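Local coordinates for protein beta-N-acetylhexosaminidase (Bacteroides fragilis, PDB 4PYS) that probably releases terminal non-reducing N-acetylhexosamine residues from glycans by the substrate-assisted, retaining mechanism of glycoside hydrolase family 20, at residues Q142-T148 against T437-E443; P15-A21 against P120-D126. All blocks are in the same frame, centred on the assembly; numbering follows the deposited sequence.

Contact 1: Q142-T148 against T437-E443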
loop_
_atom_site.group_PDB
_atom_site.type_symbol
_atom_site.label_atom_id
_atom_site.label_comp_id
_atom_site.label_asym_id
_atom_site.label_seq_id
_atom_site.Cartn_x
_atom_site.Cartn_y
_atom_site.Cartn_z
ATOM N N GLN A 142 2.511 -11.335 11.469
ATOM C CA GLN A 142 2.066 -10.694 12.698
ATOM C C GLN A 142 0.617 -10.270 12.518
ATOM O O GLN A 142 0.206 -9.911 11.422
ATOM C CB GLN A 142 2.921 -9.455 12.987
ATOM C CG GLN A 142 4.360 -9.764 13.410
ATOM C CD GLN A 142 4.442 -10.473 14.744
ATOM O OE1 GLN A 142 3.646 -10.205 15.649
ATOM N NE2 GLN A 142 5.400 -11.389 14.880
ATOM N N TYR A 143 -0.161 -10.328 13.591
ATOM C CA TYR A 143 -1.516 -9.783 13.576
ATOM C C TYR A 143 -1.496 -8.376 14.160
ATOM O O TYR A 143 -0.933 -8.164 15.235
ATOM C CB TYR A 143 -2.456 -10.695 14.397
ATOM C CG TYR A 143 -3.812 -10.078 14.671
ATOM C CD1 TYR A 143 -4.823 -10.099 13.707
ATOM C CD2 TYR A 143 -4.077 -9.461 15.888
ATOM C CE1 TYR A 143 -6.064 -9.520 13.959
ATOM C CE2 TYR A 143 -5.301 -8.883 16.147
ATOM C CZ TYR A 143 -6.291 -8.913 15.183
ATOM O OH TYR A 143 -7.510 -8.327 15.456
ATOM N N GLN A 144 -2.073 -7.415 13.438
ATOM C CA GLN A 144 -2.285 -6.081 13.992
ATOM C C GLN A 144 -3.773 -5.865 14.200
ATOM O O GLN A 144 -4.585 -6.250 13.344
ATOM C CB GLN A 144 -1.739 -5.005 13.049
ATOM C CG GLN A 144 -0.251 -5.148 12.744
ATOM C CD GLN A 144 0.002 -6.023 11.550
ATOM O OE1 GLN A 144 -0.911 -6.300 10.771
ATOM N NE2 GLN A 144 1.248 -6.450 11.378
ATOM N N LYS A 145 -4.145 -5.231 15.308
ATOM C CA LYS A 145 -5.569 -4.986 15.543
ATOM C C LYS A 145 -6.176 -4.068 14.495
ATOM O O LYS A 145 -5.463 -3.346 13.792
ATOM C CB LYS A 145 -5.864 -4.499 16.964
ATOM C CG LYS A 145 -4.889 -3.532 17.567
ATOM C CD LYS A 145 -5.052 -3.578 19.085
ATOM C CE LYS A 145 -3.979 -2.778 19.799
ATOM N NZ LYS A 145 -4.279 -1.321 19.815
ATOM N N VAL A 146 -7.496 -4.121 14.372
ATOM C CA VAL A 146 -8.184 -3.349 13.338
ATOM C C VAL A 146 -7.855 -1.860 13.423
ATOM O O VAL A 146 -7.640 -1.216 12.393
ATOM C CB VAL A 146 -9.710 -3.572 13.407
ATOM C CG1 VAL A 146 -10.441 -2.586 12.526
ATOM C CG2 VAL A 146 -10.044 -4.993 12.998
ATOM N N SER A 147 -7.790 -1.314 14.636
ATOM C CA SER A 147 -7.480 0.117 14.775
ATOM C C SER A 147 -6.085 0.450 14.245
ATOM O O SER A 147 -5.829 1.571 13.802
ATOM C CB SER A 147 -7.634 0.576 16.228
ATOM O OG SER A 147 -6.777 -0.146 17.091
ATOM N N THR A 148 -5.184 -0.529 14.287
ATOM C CA THR A 148 -3.825 -0.344 13.773
ATOM C C THR A 148 -3.783 -0.445 12.253
ATOM O O THR A 148 -3.070 0.317 11.596
ATOM C CB THR A 148 -2.835 -1.325 14.430
ATOM O OG1 THR A 148 -2.778 -1.066 15.843
ATOM C CG2 THR A 148 -1.436 -1.181 13.836
ATOM N N THR A 437 6.994 -7.876 8.521
ATOM C CA THR A 437 7.092 -8.055 9.970
ATOM C C THR A 437 7.921 -9.266 10.412
ATOM O O THR A 437 7.754 -9.774 11.529
ATOM C CB THR A 437 5.688 -8.003 10.647
ATOM O OG1 THR A 437 4.799 -8.941 10.016
ATOM C CG2 THR A 437 5.095 -6.603 10.511
ATOM N N ASP A 438 8.839 -9.706 9.547
ATOM C CA ASP A 438 9.810 -10.753 9.900
ATOM C C ASP A 438 10.524 -10.426 11.212
ATOM O O ASP A 438 10.779 -9.247 11.510
ATOM C CB ASP A 438 10.912 -10.870 8.832
ATOM C CG ASP A 438 10.374 -11.079 7.437
ATOM O OD1 ASP A 438 9.337 -10.469 7.091
ATOM O OD2 ASP A 438 11.010 -11.845 6.676
ATOM N N ASP A 439 10.869 -11.466 11.959
ATOM C CA ASP A 439 11.654 -11.347 13.195
ATOM C C ASP A 439 10.872 -10.742 14.363
ATOM O O ASP A 439 11.468 -10.182 15.282
ATOM C CB ASP A 439 12.967 -10.572 12.969
ATOM C CG ASP A 439 14.080 -11.444 12.426
ATOM O OD1 ASP A 439 14.116 -12.645 12.760
ATOM O OD2 ASP A 439 14.934 -10.917 11.682
ATOM N N GLY A 440 9.548 -10.853 14.327
ATOM C CA GLY A 440 8.734 -10.465 15.469
ATOM C C GLY A 440 8.532 -8.970 15.652
ATOM O O GLY A 440 8.601 -8.470 16.775
ATOM N N VAL A 441 8.279 -8.260 14.556
ATOM C CA VAL A 441 7.956 -6.837 14.626
ATOM C C VAL A 441 6.507 -6.655 15.083
ATOM O O VAL A 441 5.572 -6.826 14.303
ATOM C CB VAL A 441 8.181 -6.142 13.271
ATOM C CG1 VAL A 441 7.750 -4.664 13.331
ATOM C CG2 VAL A 441 9.648 -6.257 12.862
ATOM N N THR A 442 6.331 -6.324 16.357
ATOM C CA THR A 442 5.011 -6.137 16.936
ATOM C C THR A 442 4.538 -4.721 16.628
ATOM O O THR A 442 5.286 -3.932 16.053
ATOM C CB THR A 442 5.055 -6.328 18.452
ATOM O OG1 THR A 442 5.990 -5.393 19.001
ATOM C CG2 THR A 442 5.496 -7.742 18.808
ATOM N N GLU A 443 3.306 -4.396 17.004
ATOM C CA GLU A 443 2.723 -3.100 16.628
ATOM C C GLU A 443 3.539 -1.909 17.144
ATOM O O GLU A 443 3.673 -0.889 16.452
ATOM C CB GLU A 443 1.291 -2.984 17.158
ATOM C CG GLU A 443 0.300 -3.955 16.520
ATOM C CD GLU A 443 -1.130 -3.675 16.935
ATOM O OE1 GLU A 443 -1.437 -2.511 17.267
ATOM O OE2 GLU A 443 -1.945 -4.616 16.923
HETATM O O HOH W 1 -1.553 -7.282 17.696
HETATM O O HOH W 2 3.037 -5.921 13.822
#

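Contact 2: P15-A21 against P120-D126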
loop_
_atom_site.group_PDB
_atom_site.type_symbol
_atom_site.label_atom_id
_atom_site.label_comp_id
_atom_site.label_asym_id
_atom_site.label_seq_id
_atom_site.Cartn_x
_atom_site.Cartn_y
_atom_site.Cartn_z
ATOM N N PRO A 15 3.645 19.909 -2.891
ATOM C CA PRO A 15 2.734 20.144 -4.023
ATOM C C PRO A 15 3.489 20.619 -5.252
ATOM O O PRO A 15 4.566 21.227 -5.134
ATOM C CB PRO A 15 1.819 21.269 -3.518
ATOM C CG PRO A 15 1.847 21.124 -1.983
ATOM C CD PRO A 15 3.320 20.766 -1.734
ATOM N N GLY A 16 2.914 20.366 -6.423
ATOM C CA GLY A 16 3.543 20.747 -7.673
ATOM C C GLY A 16 3.709 22.240 -7.814
ATOM O O GLY A 16 4.740 22.708 -8.306
ATOM N N LYS A 17 2.709 23.007 -7.392
ATOM C CA LYS A 17 2.837 24.462 -7.447
ATOM C C LYS A 17 2.149 25.129 -6.273
ATOM O O LYS A 17 0.986 24.842 -5.984
ATOM C CB LYS A 17 2.279 25.009 -8.765
ATOM C CG LYS A 17 2.561 26.495 -8.956
ATOM C CD LYS A 17 2.267 26.935 -10.383
ATOM C CE LYS A 17 2.738 28.355 -10.615
ATOM N NZ LYS A 17 2.158 28.919 -11.868
ATOM N N ILE A 18 2.874 26.016 -5.591
ATOM C CA ILE A 18 2.313 26.785 -4.485
ATOM C C ILE A 18 2.640 28.241 -4.693
ATOM O O ILE A 18 3.812 28.602 -4.792
ATOM C CB ILE A 18 2.934 26.392 -3.138
ATOM C CG1 ILE A 18 2.614 24.946 -2.791
ATOM C CG2 ILE A 18 2.436 27.311 -2.037
ATOM C CD1 ILE A 18 3.114 24.548 -1.408
ATOM N N GLU A 19 1.612 29.079 -4.754
ATOM C CA GLU A 19 1.816 30.520 -4.933
ATOM C C GLU A 19 1.181 31.287 -3.784
ATOM O O GLU A 19 -0.042 31.430 -3.735
ATOM C CB GLU A 19 1.197 30.995 -6.244
ATOM C CG GLU A 19 1.793 30.376 -7.493
ATOM C CD GLU A 19 1.515 31.207 -8.737
ATOM O OE1 GLU A 19 2.463 31.847 -9.250
ATOM O OE2 GLU A 19 0.351 31.226 -9.198
ATOM N N ARG A 20 2.010 31.774 -2.865
ATOM C CA ARG A 20 1.532 32.524 -1.708
ATOM C C ARG A 20 0.930 33.857 -2.126
ATOM O O ARG A 20 1.378 34.477 -3.093
ATOM C CB ARG A 20 2.684 32.780 -0.734
ATOM C CG ARG A 20 3.370 31.526 -0.256
ATOM C CD ARG A 20 2.452 30.761 0.662
ATOM N NE ARG A 20 2.350 31.378 1.984
ATOM C CZ ARG A 20 3.037 30.968 3.046
ATOM N NH1 ARG A 20 3.874 29.942 2.940
ATOM N NH2 ARG A 20 2.890 31.575 4.215
ATOM N N ALA A 21 -0.095 34.294 -1.404
ATOM C CA ALA A 21 -0.633 35.642 -1.583
ATOM C C ALA A 21 -0.728 36.327 -0.227
ATOM O O ALA A 21 -0.614 35.680 0.814
ATOM C CB ALA A 21 -1.990 35.600 -2.270
ATOM N N PRO A 120 -3.310 30.697 5.402
ATOM C CA PRO A 120 -2.675 31.800 4.668
ATOM C C PRO A 120 -3.162 31.791 3.233
ATOM O O PRO A 120 -3.374 30.714 2.674
ATOM C CB PRO A 120 -1.184 31.452 4.727
ATOM C CG PRO A 120 -1.046 30.602 5.982
ATOM C CD PRO A 120 -2.325 29.796 6.034
ATOM N N CYS A 121 -3.371 32.960 2.647
ATOM C CA CYS A 121 -3.859 33.011 1.275
ATOM C C CYS A 121 -2.850 32.369 0.329
ATOM O O CYS A 121 -1.634 32.484 0.525
ATOM C CB CYS A 121 -4.179 34.448 0.872
ATOM S SG CYS A 121 -5.533 35.138 1.851
ATOM N N VAL A 122 -3.357 31.672 -0.683
ATOM C CA VAL A 122 -2.505 30.824 -1.508
ATOM C C VAL A 122 -3.286 30.298 -2.702
ATOM O O VAL A 122 -4.518 30.246 -2.680
ATOM C CB VAL A 122 -1.969 29.625 -0.678
ATOM C CG1 VAL A 122 -3.074 28.603 -0.424
ATOM C CG2 VAL A 122 -0.785 28.955 -1.368
ATOM N N GLU A 123 -2.571 29.947 -3.765
ATOM C CA GLU A 123 -3.126 29.060 -4.774
ATOM C C GLU A 123 -2.211 27.852 -4.906
ATOM O O GLU A 123 -1.010 27.989 -5.157
ATOM C CB GLU A 123 -3.292 29.772 -6.121
ATOM C CG GLU A 123 -3.908 28.880 -7.194
ATOM C CD GLU A 123 -4.318 29.653 -8.440
ATOM O OE1 GLU A 123 -4.425 30.897 -8.375
ATOM O OE2 GLU A 123 -4.534 29.005 -9.481
ATOM N N ILE A 124 -2.782 26.673 -4.703
ATOM C CA ILE A 124 -2.044 25.423 -4.806
ATOM C C ILE A 124 -2.649 24.629 -5.950
ATOM O O ILE A 124 -3.869 24.463 -6.008
ATOM C CB ILE A 124 -2.201 24.609 -3.516
ATOM C CG1 ILE A 124 -1.610 25.372 -2.329
ATOM C CG2 ILE A 124 -1.521 23.252 -3.651
ATOM C CD1 ILE A 124 -2.024 24.789 -0.979
ATOM N N THR A 125 -1.802 24.171 -6.870
ATOM C CA THR A 125 -2.241 23.321 -7.971
ATOM C C THR A 125 -1.385 22.077 -7.907
ATOM O O THR A 125 -0.147 22.178 -7.857
ATOM C CB THR A 125 -2.024 24.007 -9.331
ATOM O OG1 THR A 125 -2.595 25.324 -9.293
ATOM C CG2 THR A 125 -2.692 23.202 -10.433
ATOM N N ASP A 126 -2.009 20.902 -7.903
ATOM C CA ASP A 126 -1.262 19.719 -7.469
ATOM C C ASP A 126 -1.849 18.438 -8.085
ATOM O O ASP A 126 -3.060 18.330 -8.298
ATOM C CB ASP A 126 -1.305 19.660 -5.933
ATOM C CG ASP A 126 -0.226 18.786 -5.339
ATOM O OD1 ASP A 126 0.774 18.493 -6.046
ATOM O OD2 ASP A 126 -0.370 18.427 -4.139
HETATM O O HOH W 3 0.508 32.996 2.232
#

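Contact 1: Q142-T148 against T437-E443
E443 reaches across to the start of helix 146-158 and meets K145 and T148 with its carboxylate. The hydrogen bonds centre on this group. K145 N, at the N-cap position, donates to E443 OE2 over 2.8 Å in a nearly straight bond (166°), reaching the oxygen from above the carboxylate plane, 43° out of it. T148 OG1 donates to E443 OE1; the modelled 2.4 Å is so short that its exact length is doubtful. CG of E443 lies anti to its own carbonyl carbon (chi1 -66°) and the chain runs extended beyond it, which carries the carboxylate as far as the helix. K145 NZ adds a long salt bridge, 4.0 Å from E443 OE1.

Two waters fill in between the loops. One donates to both Y143 O and E443 OE2; the other accepts from Q144 NE2 and donates to V441 O (2.7 Å). Q144 NE2 is also hydrogen-bonded to D138 O, and Q144 OE1 to S139 OG.

Van der Waals packing covers the rest. The aliphatic part of Q142 crosses T437, with CG 3.5 Å from T437 OG1 and 3.3 Å from V441 O. T437 OG1 is itself hydrogen-bonded to D138 O, and Q144 CG lies 4.0 Å from E443 CG.

Both segments follow the C-terminal ends of adjacent strands, 132-138 and 428-435, the first and last of the TIM barrel. The helix start and the nearby lysine would probably stabilise E443 as an anion, and its bonds to K145 and T148 join the two loops where the barrel closes.

Contact 2: P15-A21 against P120-D126
P15 lies against D126 and I124, its CB 3.9 Å from I124 CG2, just before the antiparallel strands 17-21 and 120-126 pair. G16 N donates to D126 OD1 (2.9 Å), coming from well above the carboxylate plane. CG of D126 stands anti to the backbone N (chi1 -161°), which turns the carboxylate back to the P15-G16 turn; OD1 also meets W462 NE1, and OD2 is weakly bonded to Y80 OH. K17 and T125 form a hydrogen-bonded pair, with T125 N to K17 O at 3.0 Å and a weak return bond from K17 N. I18 faces I124 in a non-hydrogen-bonded pair and rests its CG2 on V122 CG2, 3.7 Å away. E19 and E123 exchange two bonds of 2.9 Å, E19 N to E123 O and E123 N to E19 O. Their carboxylates lie on the same face, E19 OE2 4.9 Å from E123 OE1, and K17 NZ makes a long salt bridge to E19. R20 pairs with V122, turning its bent chain to the face of I18 and towards W109; its NH2 is 4.1 Å from P120 CB. A21 N ends the pairing with a nearly straight hydrogen bond to C121 O (171°). Backbone bonds thus fix the register; I18, V122 and I124 pack on one face, which R20 shares, while K17, E19, E123 and T125 make the other face polar; D126 joins the turn to W462 of the catalytic region.

Overall arrangement
From the N terminus, contact 2 comes first: strand 17-21 pairs with strand 117-126 after an excursion of 98 residues through the small mixed sheet and helix 96-109, so the accessory domain 2 of family 20 is closed before the barrel begins. The chain then enters strand 132-138, and contact 1 opens at 142-148. Its loop of 288 residues takes in most of the catalytic barrel and the zinc site of C242, C260, C301 and C304, returning at 437-443 after the last barrel strand. The two loops are in series, neither nested nor crossed. Their centres lie 38 Å apart and their nearest atoms about 24 Å.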